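Local coordinates for protein tRNA uridine(34) acetyltransferase (Methanocaldococcus infernus, PDB 6IA8) that acetylates the wobble uridine 34 of tRNAs, using acetyl-CoA and radical S-adenosyl-L-methionine chemistry on the way to carboxymethyluridine, at residues T192-Q204 / G231-L244. Numbering follows the deposited sequence. Where two conformers were deposited one is given.
Sequences TRPDYCSEKEINQ and GHSVEDTIKATQLL. With SO4 (sulfate ion), chain C.
P194 lies over one face of the H232 imidazole, a CH-pi contact in which CG stands 3.6 Å from the ring centroid, nearly along the ring normal; at the ring's edge, in its plane, sits a sulfate ion. Sulfate O3 stands over one face of the R193 guanidinium, on the NE side, and the poorly ordered Y196 places OH on the opposite face, off toward one edge of the group. The contact illustrates how the loop and helix after one strand pack on the helix before another, outside the parallel sheet of a radical SAM barrel: helix 199-208 follows strand 184-192, helix 234-245 precedes strand 250-255, and the axes of 199-204 and 234-244 run 42° apart. With CG tucked between the backbone N and carbonyl carbon (chi1 72°), the H232 imidazole comes to lie against P194, and NE2 is tied to the V217 carbonyl of strand 212-218. ND1 then gives an almost straight bond to sulfate O1 (2.8 Å, 177°), while G231 N donates to O4 and R230 NE also binds the ion, which probably came from the crystallisation liquor. A leucine at H232 would probably leave sulfate O1 and the V217 carbonyl each short of a donor and P194 without its aromatic partner. Beyond the proline ring, T237 OG1 borders CG and the A240 methyl packs on C197 CB at 3.6 Å. Farther along, C197 SG rests against L244, and I202 sends CD1 across L243. Both helices begin with a capping box. In the first, E201 N caps onto S198 OG (3.1 Å), and E201 OE2 takes S198 N straight on and S198 OG well out of the carboxylate plane; in the second, S233 N approaches D236 OD2 obliquely, and D236 N returns a 3.0 Å bond to S233 OG.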
ATOM      1  N   THR A 192     -10.055  -5.240   0.356  1.00 36.97           N
ATOM      2  CA  THR A 192     -10.907  -6.420   0.441  1.00 35.71           C
ATOM      3  C   THR A 192     -10.890  -7.025   1.831  1.00 40.30           C
ATOM      4  O   THR A 192      -9.945  -6.830   2.594  1.00 37.14           O
ATOM      5  CB  THR A 192     -10.485  -7.496  -0.570  1.00 46.41           C
ATOM      6  OG1 THR A 192     -11.481  -8.540  -0.659  1.00 47.57           O
ATOM      7  CG2 THR A 192      -9.134  -8.100  -0.157  1.00 45.98           C
ATOM      8  N   ARG A 193     -11.959  -7.752   2.157  0.51 41.26           N
ATOM      9  CA  ARG A 193     -11.989  -8.519   3.392  0.51 40.48           C
ATOM     10  C   ARG A 193     -11.083  -9.734   3.236  0.51 45.66           C
ATOM     11  O   ARG A 193     -10.991 -10.295   2.141  0.51 49.51           O
ATOM     12  CB  ARG A 193     -13.411  -8.973   3.731  0.51 46.38           C
ATOM     13  CG  ARG A 193     -14.425  -7.844   3.806  0.51 56.33           C
ATOM     14  CD  ARG A 193     -15.787  -8.371   4.279  0.51 60.60           C
ATOM     15  NE  ARG A 193     -16.836  -7.364   4.166  0.51 52.24           N
ATOM     16  CZ  ARG A 193     -18.016  -7.448   4.769  0.51 53.15           C
ATOM     17  NH1 ARG A 193     -18.910  -6.479   4.608  0.51 62.57           N
ATOM     18  NH2 ARG A 193     -18.294  -8.490   5.542  0.51 54.93           N
ATOM     19  N   PRO A 194     -10.390 -10.149   4.298  1.00 41.97           N
ATOM     20  CA  PRO A 194      -9.446 -11.267   4.155  1.00 41.93           C
ATOM     21  C   PRO A 194     -10.071 -12.532   3.604  1.00 59.60           C
ATOM     22  O   PRO A 194      -9.370 -13.304   2.945  1.00 62.24           O
ATOM     23  CB  PRO A 194      -8.938 -11.482   5.583  1.00 40.87           C
ATOM     24  CG  PRO A 194      -9.074 -10.116   6.240  1.00 54.98           C
ATOM     25  CD  PRO A 194     -10.360  -9.559   5.653  1.00 47.11           C
ATOM     26  N   ASP A 195     -11.355 -12.789   3.853  1.00 62.92           N
ATOM     27  CA  ASP A 195     -11.995 -14.002   3.354  1.00 64.49           C
ATOM     28  C   ASP A 195     -12.507 -13.869   1.924  1.00 45.58           C
ATOM     29  O   ASP A 195     -13.030 -14.845   1.382  1.00 57.98           O
ATOM     30  CB  ASP A 195     -13.147 -14.424   4.278  1.00 61.48           C
ATOM     31  CG  ASP A 195     -14.161 -13.315   4.505  1.00 74.04           C
ATOM     32  OD1 ASP A 195     -13.763 -12.128   4.553  1.00 76.56           O
ATOM     33  OD2 ASP A 195     -15.359 -13.635   4.649  1.00 79.61           O
ATOM     34  N   TYR A 196     -12.375 -12.699   1.301  1.00 45.52           N
ATOM     35  CA  TYR A 196     -12.633 -12.520  -0.129  1.00 55.72           C
ATOM     36  C   TYR A 196     -11.334 -12.529  -0.925  1.00 60.65           C
ATOM     37  O   TYR A 196     -11.181 -11.753  -1.871  1.00 66.34           O
ATOM     38  CB  TYR A 196     -13.367 -11.209  -0.418  1.00 69.73           C
ATOM     39  CG  TYR A 196     -14.750 -11.039   0.138  1.00 70.06           C
ATOM     40  CD1 TYR A 196     -15.513 -12.126   0.509  1.00 55.67           C
ATOM     41  CD2 TYR A 196     -15.298  -9.759   0.280  1.00 76.32           C
ATOM     42  CE1 TYR A 196     -16.800 -11.948   1.041  1.00 73.22           C
ATOM     43  CE2 TYR A 196     -16.559  -9.571   0.797  1.00 83.87           C
ATOM     44  CZ  TYR A 196     -17.310 -10.663   1.177  1.00 96.50           C
ATOM     45  OH  TYR A 196     -18.569 -10.464   1.688  1.00134.71           O
ATOM     46  N   CYS A 197     -10.364 -13.362  -0.568  1.00 44.71           N
ATOM     47  CA  CYS A 197      -9.046 -13.310  -1.191  1.00 35.47           C
ATOM     48  C   CYS A 197      -8.570 -14.698  -1.585  1.00 48.52           C
ATOM     49  O   CYS A 197      -7.479 -15.135  -1.211  1.00 39.37           O
ATOM     50  CB  CYS A 197      -8.062 -12.651  -0.244  1.00 50.62           C
ATOM     51  SG  CYS A 197      -6.877 -11.753  -1.090  1.00 45.78           S
ATOM     52  N   SER A 198      -9.402 -15.401  -2.353  1.00 43.24           N
ATOM     53  CA  SER A 198      -9.103 -16.730  -2.858  1.00 46.85           C
ATOM     54  C   SER A 198      -8.189 -16.640  -4.075  1.00 39.19           C
ATOM     55  O   SER A 198      -7.975 -15.559  -4.654  1.00 36.33           O
ATOM     56  CB  SER A 198     -10.385 -17.439  -3.276  1.00 43.46           C
ATOM     57  OG  SER A 198     -10.954 -16.654  -4.337  1.00 43.72           O
ATOM     58  N   GLU A 199      -7.677 -17.811  -4.491  1.00 41.61           N
ATOM     59  CA  GLU A 199      -6.886 -17.856  -5.717  1.00 41.77           C
ATOM     60  C   GLU A 199      -7.692 -17.313  -6.885  1.00 45.36           C
ATOM     61  O   GLU A 199      -7.173 -16.541  -7.699  1.00 38.86           O
ATOM     62  CB  GLU A 199      -6.404 -19.273  -6.035  1.00 38.18           C
ATOM     63  CG  GLU A 199      -5.550 -19.894  -4.950  1.00 44.19           C
ATOM     64  CD  GLU A 199      -4.924 -21.208  -5.387  1.00 50.23           C
ATOM     65  OE1 GLU A 199      -5.157 -21.654  -6.530  1.00 47.36           O
ATOM     66  OE2 GLU A 199      -4.196 -21.808  -4.583  1.00 48.48           O
ATOM     67  N   LYS A 200      -8.972 -17.687  -6.969  1.00 37.87           N
ATOM     68  CA  LYS A 200      -9.818 -17.224  -8.063  1.00 41.51           C
ATOM     69  C   LYS A 200      -9.918 -15.710  -8.067  1.00 38.58           C
ATOM     70  O   LYS A 200      -9.781 -15.068  -9.118  1.00 39.31           O
ATOM     71  CB  LYS A 200     -11.207 -17.846  -7.945  1.00 46.41           C
ATOM     72  CG  LYS A 200     -12.216 -17.312  -8.941  1.00 60.75           C
ATOM     73  N   GLU A 201     -10.128 -15.113  -6.887  1.00 41.55           N
ATOM     74  CA  GLU A 201     -10.232 -13.660  -6.795  1.00 44.81           C
ATOM     75  C   GLU A 201      -8.885 -12.993  -7.072  1.00 36.60           C
ATOM     76  O   GLU A 201      -8.833 -11.895  -7.643  1.00 36.12           O
ATOM     77  CB  GLU A 201     -10.778 -13.265  -5.420  1.00 53.92           C
ATOM     78  CG  GLU A 201     -12.301 -13.344  -5.345  1.00109.68           C
ATOM     79  CD  GLU A 201     -12.816 -13.825  -4.002  1.00102.21           C
ATOM     80  OE1 GLU A 201     -14.020 -13.638  -3.728  1.00 86.16           O
ATOM     81  OE2 GLU A 201     -12.026 -14.399  -3.223  1.00 83.74           O
ATOM     82  N   ILE A 202      -7.781 -13.610  -6.646  1.00 35.87           N
ATOM     83  CA  ILE A 202      -6.480 -13.025  -6.963  1.00 32.93           C
ATOM     84  C   ILE A 202      -6.240 -13.053  -8.470  1.00 43.15           C
ATOM     85  O   ILE A 202      -5.737 -12.089  -9.051  1.00 33.98           O
ATOM     86  CB  ILE A 202      -5.355 -13.742  -6.198  1.00 32.48           C
ATOM     87  CG1 ILE A 202      -5.513 -13.494  -4.692  1.00 33.19           C
ATOM     88  CG2 ILE A 202      -4.018 -13.260  -6.689  1.00 37.88           C
ATOM     89  CD1 ILE A 202      -4.605 -14.296  -3.828  1.00 34.99           C
ATOM     90  N   ASN A 203      -6.599 -14.152  -9.133  1.00 36.64           N
ATOM     91  CA  ASN A 203      -6.527 -14.180 -10.595  1.00 34.14           C
ATOM     92  C   ASN A 203      -7.291 -13.002 -11.205  1.00 34.54           C
ATOM     93  O   ASN A 203      -6.807 -12.339 -12.133  1.00 41.68           O
ATOM     94  CB  ASN A 203      -7.088 -15.502 -11.138  1.00 38.24           C
ATOM     95  CG  ASN A 203      -6.204 -16.687 -10.824  1.00 45.21           C
ATOM     96  OD1 ASN A 203      -5.000 -16.544 -10.613  1.00 46.26           O
ATOM     97  ND2 ASN A 203      -6.790 -17.868 -10.808  1.00 42.86           N
ATOM     98  N   GLN A 204      -8.501 -12.735 -10.698  1.00 40.59           N
ATOM     99  CA  GLN A 204      -9.307 -11.633 -11.225  1.00 38.92           C
ATOM    100  C   GLN A 204      -8.634 -10.290 -10.943  1.00 36.34           C
ATOM    101  O   GLN A 204      -8.569  -9.413 -11.815  1.00 35.67           O
ATOM    102  CB  GLN A 204     -10.714 -11.707 -10.624  1.00 39.44           C
ATOM    103  CG  GLN A 204     -11.560 -10.468 -10.781  1.00 42.43           C
ATOM    104  CD  GLN A 204     -11.945 -10.161 -12.220  1.00 40.50           C
ATOM    105  OE1 GLN A 204     -11.717 -10.946 -13.139  1.00 36.62           O
ATOM    106  NE2 GLN A 204     -12.523  -8.998 -12.414  1.00 46.35           N
ATOM    107  N   GLY A 231     -16.324 -10.816   9.923  1.00 56.51           N
ATOM    108  CA  GLY A 231     -16.600 -11.948   9.065  1.00 56.37           C
ATOM    109  C   GLY A 231     -15.384 -12.713   8.600  1.00 54.93           C
ATOM    110  O   GLY A 231     -15.453 -13.392   7.570  1.00 48.86           O
ATOM    111  N   HIS A 232     -14.276 -12.623   9.335  1.00 43.17           N
ATOM    112  CA  HIS A 232     -13.057 -13.313   8.942  1.00 52.33           C
ATOM    113  C   HIS A 232     -12.259 -13.696  10.180  1.00 49.29           C
ATOM    114  O   HIS A 232     -12.518 -13.234  11.286  1.00 43.61           O
ATOM    115  CB  HIS A 232     -12.199 -12.452   8.012  1.00 38.56           C
ATOM    116  CG  HIS A 232     -11.530 -11.306   8.700  1.00 38.57           C
ATOM    117  ND1 HIS A 232     -12.123 -10.068   8.826  1.00 39.16           N
ATOM    118  CD2 HIS A 232     -10.322 -11.208   9.305  1.00 39.29           C
ATOM    119  CE1 HIS A 232     -11.312  -9.258   9.480  1.00 41.54           C
ATOM    120  NE2 HIS A 232     -10.205  -9.919   9.768  1.00 39.79           N
ATOM    121  N   SER A 233     -11.268 -14.546   9.971  1.00 40.15           N
ATOM    122  CA  SER A 233     -10.399 -15.057  11.019  1.00 42.70           C
ATOM    123  C   SER A 233      -8.963 -14.609  10.754  1.00 34.94           C
ATOM    124  O   SER A 233      -8.625 -14.097   9.678  1.00 36.47           O
ATOM    125  CB  SER A 233     -10.460 -16.588  11.063  1.00 50.01           C
ATOM    126  OG  SER A 233      -9.880 -17.092   9.859  1.00 42.49           O
ATOM    127  N   VAL A 234      -8.095 -14.813  11.745  1.00 36.37           N
ATOM    128  CA  VAL A 234      -6.686 -14.540  11.505  1.00 33.86           C
ATOM    129  C   VAL A 234      -6.130 -15.547  10.507  1.00 28.41           C
ATOM    130  O   VAL A 234      -5.265 -15.211   9.686  1.00 35.62           O
ATOM    131  CB  VAL A 234      -5.884 -14.547  12.819  1.00 41.48           C
ATOM    132  CG1 VAL A 234      -5.752 -15.954  13.376  1.00 42.31           C
ATOM    133  CG2 VAL A 234      -4.508 -13.942  12.549  1.00 40.30           C
ATOM    134  N   GLU A 235      -6.628 -16.790  10.546  1.00 34.49           N
ATOM    135  CA  GLU A 235      -6.247 -17.779   9.542  1.00 39.93           C
ATOM    136  C   GLU A 235      -6.518 -17.273   8.126  1.00 37.11           C
ATOM    137  O   GLU A 235      -5.703 -17.496   7.221  1.00 37.27           O
ATOM    138  CB  GLU A 235      -6.968 -19.108   9.788  1.00 48.53           C
ATOM    139  CG  GLU A 235      -6.463 -19.877  11.007  1.00 79.34           C
ATOM    140  CD  GLU A 235      -6.965 -19.326  12.344  1.00 67.84           C
ATOM    141  OE1 GLU A 235      -7.932 -18.529  12.380  1.00 46.23           O
ATOM    142  OE2 GLU A 235      -6.386 -19.699  13.381  1.00 64.25           O
ATOM    143  N   ASP A 236      -7.664 -16.618   7.908  1.00 37.56           N
ATOM    144  CA  ASP A 236      -7.942 -16.017   6.606  1.00 41.70           C
ATOM    145  C   ASP A 236      -6.887 -14.976   6.244  1.00 35.17           C
ATOM    146  O   ASP A 236      -6.453 -14.888   5.089  1.00 33.99           O
ATOM    147  CB  ASP A 236      -9.313 -15.348   6.615  1.00 37.38           C
ATOM    148  CG  ASP A 236     -10.453 -16.330   6.826  1.00 45.40           C
ATOM    149  OD1 ASP A 236     -10.372 -17.484   6.350  1.00 45.43           O
ATOM    150  OD2 ASP A 236     -11.427 -15.931   7.492  1.00 47.30           O
ATOM    151  N   THR A 237      -6.520 -14.123   7.201  1.00 34.45           N
ATOM    152  CA  THR A 237      -5.498 -13.107   6.934  1.00 33.38           C
ATOM    153  C   THR A 237      -4.158 -13.753   6.571  1.00 28.93           C
ATOM    154  O   THR A 237      -3.446 -13.303   5.654  1.00 30.94           O
ATOM    155  CB  THR A 237      -5.349 -12.212   8.172  1.00 32.42           C
ATOM    156  OG1 THR A 237      -6.544 -11.439   8.379  1.00 33.76           O
ATOM    157  CG2 THR A 237      -4.135 -11.260   8.042  1.00 32.04           C
ATOM    158  N   ILE A 238      -3.781 -14.791   7.313  1.00 29.53           N
ATOM    159  CA  ILE A 238      -2.503 -15.453   7.080  1.00 32.05           C
ATOM    160  C   ILE A 238      -2.475 -16.101   5.704  1.00 32.04           C
ATOM    161  O   ILE A 238      -1.504 -15.943   4.962  1.00 28.52           O
ATOM    162  CB  ILE A 238      -2.222 -16.473   8.193  1.00 37.31           C
ATOM    163  CG1 ILE A 238      -2.019 -15.731   9.517  1.00 34.34           C
ATOM    164  CG2 ILE A 238      -1.034 -17.338   7.824  1.00 34.96           C
ATOM    165  CD1 ILE A 238      -1.852 -16.635  10.749  1.00 37.25           C
ATOM    166  N   LYS A 239      -3.548 -16.794   5.319  1.00 34.90           N
ATOM    167  CA  LYS A 239      -3.576 -17.468   4.021  1.00 31.86           C
ATOM    168  C   LYS A 239      -3.613 -16.453   2.880  1.00 30.43           C
ATOM    169  O   LYS A 239      -2.924 -16.611   1.865  1.00 30.55           O
ATOM    170  CB  LYS A 239      -4.791 -18.402   3.937  1.00 36.89           C
ATOM    171  CG  LYS A 239      -4.905 -19.159   2.625  1.00 79.35           C
ATOM    172  CD  LYS A 239      -3.663 -19.995   2.352  1.00132.87           C
ATOM    173  CE  LYS A 239      -3.868 -20.932   1.172  1.00139.81           C
ATOM    174  NZ  LYS A 239      -2.624 -21.676   0.819  1.00133.56           N
ATOM    175  N   ALA A 240      -4.503 -15.464   2.974  1.00 34.15           N
ATOM    176  CA  ALA A 240      -4.539 -14.408   1.960  1.00 37.41           C
ATOM    177  C   ALA A 240      -3.166 -13.766   1.782  1.00 31.69           C
ATOM    178  O   ALA A 240      -2.744 -13.482   0.651  1.00 31.75           O
ATOM    179  CB  ALA A 240      -5.573 -13.331   2.332  1.00 36.23           C
ATOM    180  N   THR A 241      -2.482 -13.472   2.890  1.00 29.07           N
ATOM    181  CA  THR A 241      -1.177 -12.825   2.796  1.00 25.83           C
ATOM    182  C   THR A 241      -0.200 -13.671   1.988  1.00 29.06           C
ATOM    183  O   THR A 241       0.509 -13.155   1.111  1.00 28.16           O
ATOM    184  CB  THR A 241      -0.624 -12.561   4.197  1.00 26.73           C
ATOM    185  OG1 THR A 241      -1.441 -11.614   4.924  1.00 28.36           O
ATOM    186  CG2 THR A 241       0.820 -11.991   4.115  1.00 29.34           C
ATOM    187  N   GLN A 242      -0.170 -14.983   2.242  1.00 31.30           N
ATOM    188  CA  GLN A 242       0.730 -15.864   1.506  1.00 28.41           C
ATOM    189  C   GLN A 242       0.359 -15.954   0.025  1.00 30.30           C
ATOM    190  O   GLN A 242       1.233 -15.948  -0.845  1.00 30.04           O
ATOM    191  CB  GLN A 242       0.699 -17.254   2.136  1.00 28.76           C
ATOM    192  CG  GLN A 242       1.503 -18.306   1.362  1.00 33.98           C
ATOM    193  CD  GLN A 242       0.662 -19.191   0.488  1.00 42.44           C
ATOM    194  OE1 GLN A 242      -0.363 -19.701   0.923  1.00 39.81           O
ATOM    195  NE2 GLN A 242       1.104 -19.405  -0.752  1.00 35.19           N
ATOM    196  N   LEU A 243      -0.925 -16.096  -0.284  1.00 26.58           N
ATOM    197  CA  LEU A 243      -1.323 -16.193  -1.682  1.00 29.46           C
ATOM    198  C   LEU A 243      -1.002 -14.903  -2.424  1.00 34.28           C
ATOM    199  O   LEU A 243      -0.605 -14.935  -3.591  1.00 32.89           O
ATOM    200  CB  LEU A 243      -2.809 -16.507  -1.781  1.00 31.99           C
ATOM    201  CG  LEU A 243      -3.236 -17.895  -1.293  1.00 37.47           C
ATOM    202  CD1 LEU A 243      -4.755 -17.970  -1.277  1.00 34.54           C
ATOM    203  CD2 LEU A 243      -2.655 -18.973  -2.177  1.00 37.27           C
ATOM    204  N   LEU A 244      -1.181 -13.756  -1.764  1.00 29.27           N
ATOM    205  CA  LEU A 244      -0.865 -12.468  -2.379  1.00 29.69           C
ATOM    206  C   LEU A 244       0.638 -12.338  -2.617  1.00 23.02           C
ATOM    207  O   LEU A 244       1.077 -11.987  -3.719  1.00 30.23           O
ATOM    208  CB  LEU A 244      -1.378 -11.328  -1.484  1.00 26.43           C
ATOM    209  CG  LEU A 244      -2.901 -11.140  -1.480  1.00 25.95           C
ATOM    210  CD1 LEU A 244      -3.287 -10.217  -0.317  1.00 27.92           C
ATOM    211  CD2 LEU A 244      -3.417 -10.637  -2.758  1.00 33.18           C
TER
HETATM  212  S   SO4 C 602     -14.951  -7.944   8.308  1.00 71.00           S
HETATM  213  O1  SO4 C 602     -14.618  -9.304   7.877  1.00 60.94           O
HETATM  214  O2  SO4 C 602     -13.882  -7.388   9.135  1.00 85.35           O
HETATM  215  O3  SO4 C 602     -15.151  -7.097   7.137  1.00 82.12           O
HETATM  216  O4  SO4 C 602     -16.186  -7.990   9.086  1.00102.98           O